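Local coordinates for protein oxalate--CoA ligase (Arabidopsis thaliana, PDB 5IE2) that belongs to the ANL superfamily of AMP-binding enzymes, pairing a large AMP-binding region with a smaller C-terminal domain, and holds ATP in a pocket, at residues 196-201 / 307-312; 320-325 / 402-407. All coordinates share one frame; numbering follows the deposited sequence.

In the fold
Interaction 1 and interaction 2 lie with their centres about 12 Å apart, on the same side of the chain's centre, and follow one another in series along the sequence. They share a mixed sheet in which strands 308-314 and 319-323 are antiparallel neighbours. Interaction 1 joins the first of these strands to the end of helix 184-198; interaction 2 joins the second to strand 404-409 of a separate antiparallel sheet. The two meet directly, Tyr198 OH lying 2.7 Å from Ser323 OG in a probable hydrogen bond. Both also reach ATP, 307-312 through the adenine amino group and ribose, 402-407 through Leu406, so the nucleotide pocket draws on both sheets.

Interaction 1: 196-201 / 307-312; sequences AVYKLT and PVLEAY. With ATP (adenosine-5'-triphosphate), chain C.
Tyr198 overlaps Leu309 along one edge of its ring: the methyl CD1 of Leu309 lies near the ring plane, 4.1 Å from Tyr198 CD1 and equally close to CE1, the two side chains running antiparallel as they pass. Farther out, Tyr198 OH comes to 3.6 Å from Ala311 CB, and the small methyl lets the phenol run up to the strand. With CG beside the backbone N (chi1 -56°), the ring is carried from the helix end toward the sheet. Val197 CG1 sits over the centre of one ring face. A tyrosine suits this buried place because its flank is apolar while its hydroxyl finds polar partners, Arg286 NE and Ser323 OG. Behind it helix 184-198 ends in a Schellman motif, in which Lys199 takes positive phi and its N hydrogen-bonds to Ala196 O. Within the AMP-binding region of this ANL enzyme, the helix packs by its last turn on strand 308-314 of the mixed sheet, whose Glu310, Ala311 and Tyr312 also line the ATP pocket. Leu309 and Ala311 point toward the helix and Glu310 away from it, as expected in a strand. The ATP amino group N6 gives one hydrogen bond to Ala311 O (2.9 Å) and another to Glu310 OE2 (3.1 Å), the second fairly straight at 156°. Glu310 reaches it with an extended chain, CG anti to its own N, and the same OE2 is hydrogen-bonded to Leu292 N, which helps fix the carboxylate. Tyr312 meets the nucleotide with its ring edge: CD1 lies 3.8 Å from ATP N7, CE1 approaches the ribose at C2', and the hydroxyl is hydrogen-bonded to Asp394 OD2.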
ATOM      1  N   ALA A 196     -13.252  -6.290  -8.356  1.00 19.53           N
ATOM      2  CA  ALA A 196     -14.657  -6.537  -8.132  1.00 17.73           C
ATOM      3  C   ALA A 196     -15.286  -5.432  -7.305  1.00 17.86           C
ATOM      4  O   ALA A 196     -16.372  -4.903  -7.692  1.00 17.34           O
ATOM      5  CB  ALA A 196     -14.901  -7.960  -7.460  1.00 17.11           C
ATOM      6  N   VAL A 197     -14.684  -5.086  -6.168  1.00 15.82           N
ATOM      7  CA  VAL A 197     -15.370  -4.137  -5.290  1.00 15.30           C
ATOM      8  C   VAL A 197     -15.412  -2.711  -5.898  1.00 17.14           C
ATOM      9  O   VAL A 197     -16.347  -1.979  -5.629  1.00 19.26           O
ATOM     10  CB  VAL A 197     -14.743  -4.109  -3.855  1.00 14.94           C
ATOM     11  CG1 VAL A 197     -13.336  -3.550  -3.901  1.00 15.25           C
ATOM     12  CG2 VAL A 197     -15.663  -3.344  -2.839  1.00 18.65           C
ATOM     13  N   TYR A 198     -14.446  -2.338  -6.740  1.00 15.32           N
ATOM     14  CA  TYR A 198     -14.513  -1.006  -7.366  1.00 15.48           C
ATOM     15  C   TYR A 198     -15.082  -1.066  -8.780  1.00 17.40           C
ATOM     16  O   TYR A 198     -15.121  -0.046  -9.438  1.00 19.40           O
ATOM     17  CB  TYR A 198     -13.112  -0.319  -7.346  1.00 18.07           C
ATOM     18  CG  TYR A 198     -12.603  -0.247  -5.914  1.00 15.50           C
ATOM     19  CD1 TYR A 198     -13.343   0.398  -4.934  1.00 14.81           C
ATOM     20  CD2 TYR A 198     -11.436  -0.887  -5.548  1.00 16.44           C
ATOM     21  CE1 TYR A 198     -12.913   0.413  -3.606  1.00 15.61           C
ATOM     22  CE2 TYR A 198     -11.001  -0.877  -4.239  1.00 14.31           C
ATOM     23  CZ  TYR A 198     -11.737  -0.231  -3.294  1.00 15.62           C
ATOM     24  OH  TYR A 198     -11.282  -0.291  -2.004  1.00 15.36           O
ATOM     25  N   LYS A 199     -15.502  -2.260  -9.225  1.00 14.87           N
ATOM     26  CA  LYS A 199     -15.944  -2.477 -10.618  1.00 16.37           C
ATOM     27  C   LYS A 199     -14.999  -1.827 -11.598  1.00 16.45           C
ATOM     28  O   LYS A 199     -15.422  -1.066 -12.462  1.00 17.83           O
ATOM     29  CB  LYS A 199     -17.367  -1.946 -10.825  1.00 18.59           C
ATOM     30  CG  LYS A 199     -18.360  -2.661  -9.943  1.00 19.54           C
ATOM     31  CD  LYS A 199     -19.813  -2.179 -10.261  1.00 29.09           C
ATOM     32  CE  LYS A 199     -20.781  -2.814  -9.287  1.00 32.84           C
ATOM     33  NZ  LYS A 199     -22.147  -2.290  -9.638  1.00 36.27           N
ATOM     34  N   LEU A 200     -13.704  -2.125 -11.474  1.00 16.84           N
ATOM     35  CA  LEU A 200     -12.725  -1.618 -12.443  1.00 15.96           C
ATOM     36  C   LEU A 200     -13.001  -2.269 -13.789  1.00 17.60           C
ATOM     37  O   LEU A 200     -13.259  -3.491 -13.840  1.00 16.00           O
ATOM     38  CB  LEU A 200     -11.277  -1.942 -12.012  1.00 15.03           C
ATOM     39  CG  LEU A 200     -10.851  -1.270 -10.675  1.00 18.70           C
ATOM     40  CD1 LEU A 200      -9.388  -1.710 -10.381  1.00 19.38           C
ATOM     41  CD2 LEU A 200     -10.954   0.265 -10.713  1.00 17.86           C
ATOM     42  N   THR A 201     -12.960  -1.474 -14.853  1.00 17.80           N
ATOM     43  CA  THR A 201     -13.103  -2.018 -16.202  1.00 19.32           C
ATOM     44  C   THR A 201     -12.075  -1.395 -17.115  1.00 19.67           C
ATOM     45  O   THR A 201     -11.278  -0.555 -16.701  1.00 17.09           O
ATOM     46  CB  THR A 201     -14.496  -1.768 -16.804  1.00 19.83           C
ATOM     47  OG1 THR A 201     -14.634  -0.373 -17.109  1.00 22.12           O
ATOM     48  CG2 THR A 201     -15.596  -2.211 -15.835  1.00 21.72           C
ATOM     49  N   PRO A 307     -17.120  10.379  -4.533  1.00 19.62           N
ATOM     50  CA  PRO A 307     -17.217   9.591  -3.282  1.00 18.67           C
ATOM     51  C   PRO A 307     -15.846   9.081  -2.820  1.00 19.03           C
ATOM     52  O   PRO A 307     -15.045   8.610  -3.632  1.00 18.56           O
ATOM     53  CB  PRO A 307     -18.143   8.421  -3.658  1.00 19.24           C
ATOM     54  CG  PRO A 307     -17.911   8.273  -5.168  1.00 18.68           C
ATOM     55  CD  PRO A 307     -17.804   9.714  -5.656  1.00 17.07           C
ATOM     56  N   VAL A 308     -15.606   9.137  -1.507  1.00 17.60           N
ATOM     57  CA  VAL A 308     -14.320   8.712  -0.939  1.00 16.43           C
ATOM     58  C   VAL A 308     -14.530   7.411  -0.201  1.00 15.69           C
ATOM     59  O   VAL A 308     -15.318   7.373   0.747  1.00 16.52           O
ATOM     60  CB  VAL A 308     -13.750   9.771  -0.010  1.00 20.01           C
ATOM     61  CG1 VAL A 308     -12.488   9.257   0.706  1.00 18.76           C
ATOM     62  CG2 VAL A 308     -13.393  11.021  -0.863  1.00 22.31           C
ATOM     63  N   LEU A 309     -13.890   6.350  -0.694  1.00 15.85           N
ATOM     64  CA  LEU A 309     -14.101   4.981  -0.189  1.00 15.98           C
ATOM     65  C   LEU A 309     -12.854   4.523   0.549  1.00 17.95           C
ATOM     66  O   LEU A 309     -11.769   4.394  -0.050  1.00 16.41           O
ATOM     67  CB  LEU A 309     -14.399   4.032  -1.352  1.00 15.79           C
ATOM     68  CG  LEU A 309     -15.460   4.551  -2.342  1.00 18.39           C
ATOM     69  CD1 LEU A 309     -15.638   3.525  -3.495  1.00 22.46           C
ATOM     70  CD2 LEU A 309     -16.825   4.782  -1.587  1.00 18.26           C
ATOM     71  N   GLU A 310     -13.014   4.276   1.842  1.00 17.81           N
ATOM     72  CA  GLU A 310     -11.911   3.795   2.654  1.00 16.59           C
ATOM     73  C   GLU A 310     -11.845   2.271   2.683  1.00 15.13           C
ATOM     74  O   GLU A 310     -12.877   1.587   2.775  1.00 15.79           O
ATOM     75  CB  GLU A 310     -12.062   4.318   4.095  1.00 19.13           C
ATOM     76  CG  GLU A 310     -10.784   4.094   4.899  1.00 21.41           C
ATOM     77  CD  GLU A 310     -10.827   4.607   6.326  1.00 22.73           C
ATOM     78  OE1 GLU A 310     -11.906   5.013   6.815  1.00 23.63           O
ATOM     79  OE2 GLU A 310      -9.747   4.578   6.971  1.00 22.21           O
ATOM     80  N   ALA A 311     -10.632   1.760   2.562  1.00 15.25           N
ATOM     81  CA  ALA A 311     -10.391   0.316   2.602  1.00 16.57           C
ATOM     82  C   ALA A 311      -9.395   0.004   3.732  1.00 16.46           C
ATOM     83  O   ALA A 311      -8.682   0.898   4.188  1.00 14.75           O
ATOM     84  CB  ALA A 311      -9.818  -0.179   1.279  1.00 15.06           C
ATOM     85  N   TYR A 312      -9.316  -1.272   4.102  1.00 16.06           N
ATOM     86  CA  TYR A 312      -8.407  -1.797   5.125  1.00 15.80           C
ATOM     87  C   TYR A 312      -7.579  -2.919   4.479  1.00 15.19           C
ATOM     88  O   TYR A 312      -8.123  -3.756   3.764  1.00 14.86           O
ATOM     89  CB  TYR A 312      -9.243  -2.298   6.304  1.00 15.61           C
ATOM     90  CG  TYR A 312      -8.592  -3.246   7.313  1.00 15.61           C
ATOM     91  CD1 TYR A 312      -7.423  -2.889   7.992  1.00 17.52           C
ATOM     92  CD2 TYR A 312      -9.245  -4.412   7.682  1.00 14.67           C
ATOM     93  CE1 TYR A 312      -6.856  -3.745   9.004  1.00 16.54           C
ATOM     94  CE2 TYR A 312      -8.722  -5.245   8.678  1.00 16.39           C
ATOM     95  CZ  TYR A 312      -7.535  -4.922   9.309  1.00 17.48           C
ATOM     96  OH  TYR A 312      -7.034  -5.781  10.258  1.00 18.30           O
TER
HETATM   97  PG  ATP C 601       4.428  -4.118  10.840  0.84 33.82           P
HETATM   98  O1G ATP C 601       4.043  -3.755  12.275  0.78 36.87           O
HETATM   99  O2G ATP C 601       5.890  -4.317  10.656  0.82 33.98           O
HETATM  100  O3G ATP C 601       3.619  -5.310  10.335  0.91 32.63           O
HETATM  101  PB  ATP C 601       2.545  -2.481   9.387  0.82 25.58           P
HETATM  102  O1B ATP C 601       2.381  -0.983   9.253  1.00 24.38           O
HETATM  103  O2B ATP C 601       1.598  -3.284  10.206  0.74 24.29           O
HETATM  104  O3B ATP C 601       4.068  -2.857   9.869  1.00 32.72           O
HETATM  105  PA  ATP C 601       1.513  -2.879   6.648  1.00 23.36           P
HETATM  106  O1A ATP C 601       1.168  -4.284   6.174  1.00 23.00           O
HETATM  107  O2A ATP C 601       2.126  -1.916   5.708  1.00 23.78           O
HETATM  108  O3A ATP C 601       2.573  -3.047   7.853  1.00 30.58           O
HETATM  109  O5' ATP C 601       0.227  -2.259   7.375  1.00 19.43           O
HETATM  110  C5' ATP C 601      -0.996  -2.992   7.631  1.00 18.85           C
HETATM  111  C4' ATP C 601      -1.631  -2.344   8.875  1.00 19.89           C
HETATM  112  O4' ATP C 601      -2.083  -1.020   8.534  1.00 19.06           O
HETATM  113  C3' ATP C 601      -2.906  -3.014   9.284  1.00 19.46           C
HETATM  114  O3' ATP C 601      -2.612  -4.167  10.072  1.00 20.78           O
HETATM  115  C2' ATP C 601      -3.615  -1.939  10.081  1.00 20.24           C
HETATM  116  O2' ATP C 601      -2.984  -1.813  11.365  1.00 22.70           O
HETATM  117  C1' ATP C 601      -3.225  -0.710   9.312  1.00 17.88           C
HETATM  118  N9  ATP C 601      -4.286  -0.260   8.379  1.00 16.30           N
HETATM  119  C8  ATP C 601      -4.431  -0.544   7.078  1.00 16.32           C
HETATM  120  N7  ATP C 601      -5.535   0.104   6.595  1.00 15.32           N
HETATM  121  C5  ATP C 601      -6.063   0.825   7.637  1.00 16.70           C
HETATM  122  C6  ATP C 601      -7.212   1.744   7.810  1.00 17.63           C
HETATM  123  N6  ATP C 601      -8.000   2.068   6.732  1.00 16.26           N
HETATM  124  N1  ATP C 601      -7.387   2.273   9.043  1.00 19.81           N
HETATM  125  C2  ATP C 601      -6.572   1.983  10.084  1.00 21.74           C
HETATM  126  N3  ATP C 601      -5.506   1.145  10.003  1.00 19.96           N
HETATM  127  C4  ATP C 601      -5.235   0.571   8.796  1.00 16.67           C

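Interaction 2: 320-325 / 402-407. With ATP (adenosine-5'-triphosphate), chain C.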
ATOM      1  N   LEU A 320      -5.703  -5.860   0.005  1.00 15.70           N
ATOM      2  CA  LEU A 320      -7.095  -5.631   0.410  1.00 12.97           C
ATOM      3  C   LEU A 320      -7.706  -6.735   1.332  1.00 15.37           C
ATOM      4  O   LEU A 320      -7.669  -7.948   0.996  1.00 15.90           O
ATOM      5  CB  LEU A 320      -7.958  -5.517  -0.861  1.00 12.64           C
ATOM      6  CG  LEU A 320      -9.466  -5.329  -0.600  1.00 15.78           C
ATOM      7  CD1 LEU A 320      -9.705  -3.992   0.023  1.00 14.77           C
ATOM      8  CD2 LEU A 320     -10.194  -5.459  -1.962  1.00 15.28           C
ATOM      9  N   MET A 321      -8.282  -6.292   2.444  1.00 15.44           N
ATOM     10  CA  MET A 321      -9.132  -7.138   3.277  1.00 16.77           C
ATOM     11  C   MET A 321     -10.604  -6.669   3.205  1.00 17.05           C
ATOM     12  O   MET A 321     -11.511  -7.464   2.882  1.00 19.14           O
ATOM     13  CB  MET A 321      -8.643  -7.119   4.736  1.00 16.21           C
ATOM     14  CG  MET A 321      -7.292  -7.879   4.868  1.00 18.53           C
ATOM     15  SD  MET A 321      -6.667  -7.774   6.570  1.00 18.28           S
ATOM     16  CE  MET A 321      -6.030  -6.062   6.584  1.00 14.27           C
ATOM     17  N   SER A 322     -10.833  -5.383   3.495  1.00 14.56           N
ATOM     18  CA  SER A 322     -12.213  -4.888   3.462  1.00 13.90           C
ATOM     19  C   SER A 322     -12.279  -3.531   2.783  1.00 16.12           C
ATOM     20  O   SER A 322     -11.297  -2.772   2.747  1.00 15.07           O
ATOM     21  CB  SER A 322     -12.851  -4.785   4.894  1.00 18.56           C
ATOM     22  OG  SER A 322     -12.255  -3.725   5.664  1.00 18.13           O
ATOM     23  N   SER A 323     -13.454  -3.208   2.279  1.00 16.00           N
ATOM     24  CA  SER A 323     -13.652  -1.863   1.723  1.00 15.38           C
ATOM     25  C   SER A 323     -15.081  -1.375   1.819  1.00 15.20           C
ATOM     26  O   SER A 323     -16.025  -2.161   1.745  1.00 14.66           O
ATOM     27  CB  SER A 323     -13.249  -1.835   0.246  1.00 15.49           C
ATOM     28  OG  SER A 323     -13.311  -0.493  -0.247  1.00 17.33           O
ATOM     29  N   ASN A 324     -15.245  -0.056   1.931  1.00 13.97           N
ATOM     30  CA  ASN A 324     -16.535   0.524   1.643  1.00 17.14           C
ATOM     31  C   ASN A 324     -16.835   0.284   0.173  1.00 16.52           C
ATOM     32  O   ASN A 324     -15.920   0.275  -0.665  1.00 17.70           O
ATOM     33  CB  ASN A 324     -16.539   2.035   1.971  1.00 16.52           C
ATOM     34  CG  ASN A 324     -16.574   2.289   3.462  1.00 18.53           C
ATOM     35  OD1 ASN A 324     -17.643   2.302   4.072  1.00 18.46           O
ATOM     36  ND2 ASN A 324     -15.395   2.489   4.068  1.00 17.01           N
ATOM     37  N   PRO A 325     -18.102   0.053  -0.148  1.00 17.87           N
ATOM     38  CA  PRO A 325     -18.551  -0.272  -1.507  1.00 16.54           C
ATOM     39  C   PRO A 325     -18.750   0.992  -2.324  1.00 16.94           C
ATOM     40  O   PRO A 325     -18.790   2.108  -1.750  1.00 18.46           O
ATOM     41  CB  PRO A 325     -19.893  -0.987  -1.260  1.00 18.51           C
ATOM     42  CG  PRO A 325     -20.441  -0.189  -0.053  1.00 18.61           C
ATOM     43  CD  PRO A 325     -19.211   0.069   0.819  1.00 18.39           C
ATOM     44  N   GLY A 402     -22.655  -5.097   9.092  1.00 22.39           N
ATOM     45  CA  GLY A 402     -21.494  -5.868   8.694  1.00 20.87           C
ATOM     46  C   GLY A 402     -20.320  -5.004   8.258  1.00 20.19           C
ATOM     47  O   GLY A 402     -19.380  -5.495   7.610  1.00 21.58           O
ATOM     48  N   TYR A 403     -20.362  -3.712   8.601  1.00 18.43           N
ATOM     49  CA  TYR A 403     -19.231  -2.829   8.303  1.00 18.21           C
ATOM     50  C   TYR A 403     -18.215  -2.869   9.449  1.00 17.15           C
ATOM     51  O   TYR A 403     -18.600  -2.797  10.599  1.00 18.85           O
ATOM     52  CB  TYR A 403     -19.694  -1.368   8.107  1.00 19.48           C
ATOM     53  CG  TYR A 403     -20.316  -1.075   6.778  1.00 18.67           C
ATOM     54  CD1 TYR A 403     -19.782  -0.069   5.957  1.00 16.52           C
ATOM     55  CD2 TYR A 403     -21.448  -1.766   6.344  1.00 18.41           C
ATOM     56  CE1 TYR A 403     -20.340   0.230   4.704  1.00 17.39           C
ATOM     57  CE2 TYR A 403     -22.028  -1.465   5.087  1.00 20.57           C
ATOM     58  CZ  TYR A 403     -21.486  -0.456   4.299  1.00 20.09           C
ATOM     59  OH  TYR A 403     -22.043  -0.171   3.050  1.00 19.85           O
ATOM     60  N   LEU A 404     -16.925  -2.956   9.121  1.00 18.57           N
ATOM     61  CA  LEU A 404     -15.879  -3.036  10.122  1.00 16.01           C
ATOM     62  C   LEU A 404     -15.452  -1.625  10.549  1.00 16.09           C
ATOM     63  O   LEU A 404     -15.266  -0.742   9.723  1.00 18.05           O
ATOM     64  CB  LEU A 404     -14.685  -3.842   9.569  1.00 17.80           C
ATOM     65  CG  LEU A 404     -13.376  -3.932  10.354  1.00 17.96           C
ATOM     66  CD1 LEU A 404     -13.632  -4.635  11.683  1.00 19.26           C
ATOM     67  CD2 LEU A 404     -12.323  -4.678   9.529  1.00 17.07           C
ATOM     68  N   HIS A 405     -15.275  -1.470  11.857  1.00 16.45           N
ATOM     69  CA  HIS A 405     -14.749  -0.267  12.459  1.00 19.97           C
ATOM     70  C   HIS A 405     -13.499  -0.618  13.225  1.00 21.44           C
ATOM     71  O   HIS A 405     -13.578  -1.409  14.159  1.00 21.28           O
ATOM     72  CB  HIS A 405     -15.757   0.360  13.435  1.00 22.26           C
ATOM     73  CG  HIS A 405     -17.062   0.720  12.801  1.00 23.87           C
ATOM     74  ND1 HIS A 405     -17.411   2.029  12.518  1.00 22.72           N
ATOM     75  CD2 HIS A 405     -18.095  -0.050  12.380  1.00 25.66           C
ATOM     76  CE1 HIS A 405     -18.598   2.044  11.932  1.00 25.70           C
ATOM     77  NE2 HIS A 405     -19.044   0.798  11.860  1.00 27.05           N
ATOM     78  N   LEU A 406     -12.363  -0.039  12.851  1.00 20.42           N
ATOM     79  CA  LEU A 406     -11.100  -0.337  13.549  1.00 20.70           C
ATOM     80  C   LEU A 406     -10.875   0.532  14.778  1.00 22.00           C
ATOM     81  O   LEU A 406     -11.153   1.737  14.786  1.00 23.93           O
ATOM     82  CB  LEU A 406      -9.933  -0.170  12.584  1.00 18.02           C
ATOM     83  CG  LEU A 406      -9.942  -1.205  11.465  1.00 20.44           C
ATOM     84  CD1 LEU A 406      -8.934  -0.717  10.402  1.00 23.05           C
ATOM     85  CD2 LEU A 406      -9.623  -2.613  11.926  1.00 20.97           C
ATOM     86  N   VAL A 407     -10.372  -0.078  15.838  1.00 21.66           N
ATOM     87  CA  VAL A 407     -10.099   0.627  17.084  1.00 22.54           C
ATOM     88  C   VAL A 407      -8.604   0.898  17.143  1.00 24.17           C
ATOM     89  O   VAL A 407      -8.163   1.964  17.606  1.00 26.73           O
ATOM     90  CB  VAL A 407     -10.582  -0.215  18.319  1.00 28.34           C
ATOM     91  CG1 VAL A 407     -10.258   0.465  19.618  1.00 31.41           C
ATOM     92  CG2 VAL A 407     -12.062  -0.446  18.217  1.00 29.75           C
TER
HETATM   93  PG  ATP C 601       4.428  -4.118  10.840  0.84 33.82           P
HETATM   94  O1G ATP C 601       4.043  -3.755  12.275  0.78 36.87           O
HETATM   95  O2G ATP C 601       5.890  -4.317  10.656  0.82 33.98           O
HETATM   96  O3G ATP C 601       3.619  -5.310  10.335  0.91 32.63           O
HETATM   97  PB  ATP C 601       2.545  -2.481   9.387  0.82 25.58           P
HETATM   98  O1B ATP C 601       2.381  -0.983   9.253  1.00 24.38           O
HETATM   99  O2B ATP C 601       1.598  -3.284  10.206  0.74 24.29           O
HETATM  100  O3B ATP C 601       4.068  -2.857   9.869  1.00 32.72           O
HETATM  101  PA  ATP C 601       1.513  -2.879   6.648  1.00 23.36           P
HETATM  102  O1A ATP C 601       1.168  -4.284   6.174  1.00 23.00           O
HETATM  103  O2A ATP C 601       2.126  -1.916   5.708  1.00 23.78           O
HETATM  104  O3A ATP C 601       2.573  -3.047   7.853  1.00 30.58           O
HETATM  105  O5' ATP C 601       0.227  -2.259   7.375  1.00 19.43           O
HETATM  106  C5' ATP C 601      -0.996  -2.992   7.631  1.00 18.85           C
HETATM  107  C4' ATP C 601      -1.631  -2.344   8.875  1.00 19.89           C
HETATM  108  O4' ATP C 601      -2.083  -1.020   8.534  1.00 19.06           O
HETATM  109  C3' ATP C 601      -2.906  -3.014   9.284  1.00 19.46           C
HETATM  110  O3' ATP C 601      -2.612  -4.167  10.072  1.00 20.78           O
HETATM  111  C2' ATP C 601      -3.615  -1.939  10.081  1.00 20.24           C
HETATM  112  O2' ATP C 601      -2.984  -1.813  11.365  1.00 22.70           O
HETATM  113  C1' ATP C 601      -3.225  -0.710   9.312  1.00 17.88           C
HETATM  114  N9  ATP C 601      -4.286  -0.260   8.379  1.00 16.30           N
HETATM  115  C8  ATP C 601      -4.431  -0.544   7.078  1.00 16.32           C
HETATM  116  N7  ATP C 601      -5.535   0.104   6.595  1.00 15.32           N
HETATM  117  C5  ATP C 601      -6.063   0.825   7.637  1.00 16.70           C
HETATM  118  C6  ATP C 601      -7.212   1.744   7.810  1.00 17.63           C
HETATM  119  N6  ATP C 601      -8.000   2.068   6.732  1.00 16.26           N
HETATM  120  N1  ATP C 601      -7.387   2.273   9.043  1.00 19.81           N
HETATM  121  C2  ATP C 601      -6.572   1.983  10.084  1.00 21.74           C
HETATM  122  N3  ATP C 601      -5.506   1.145  10.003  1.00 19.96           N
HETATM  123  C4  ATP C 601      -5.235   0.571   8.796  1.00 16.67           C
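The ring of Tyr403 receives Asn324 at its edge and Pro325 obliquely. Asn324 OD1 lies in the ring plane, 3.5 Å from Tyr403 CE1 and only slightly farther from CD1, so the carbonyl oxygen sits against the C-H rim, which carries a slight positive charge. The asparagine side chain lies roughly perpendicular to the tyrosine, and the amide plane is turned 50° from that of the ring. Pro325 and Tyr403 reach toward each other: Pro325 CD is 4.0 Å from Tyr403 CE1, and CG reaches 3.5 Å from Tyr403 OH. Proline offers a rigid apolar surface there, while the phenol oxygen makes its hydrogen bond to Pro331 O. The Asn324 amide is held at both ends, OD1 accepting from Lys333 N while ND2 gives to Ser336 O and Glu310 O; these bonds probably fix its rotation, and an asparagine suits a buried position with both donors and acceptors to match. The backbone O of Asn324 accepts from Ser323 OG at 2.8 Å.

Nearer the nucleotide, Leu404 sends CD2 to 4.0 Å from Ser322 OG, an apolar contact beside a hydroxyl engaged with Val337 O. Having CG anti to its backbone N (chi1 172°) brings the end of Leu404 closer to Ser322 than its CB direction suggests. Two residues on, Leu406 CD1 touches ATP C2 at 3.6 Å, lending the adenine an apolar neighbour. Strand 319-323 itself is kinked by a classic beta bulge, Met321 and Ser322 both facing Tyr312, and strand 404-409 of the second sheet packs beside it and contributes Leu406 to the ATP pocket of this AMP-binding fold.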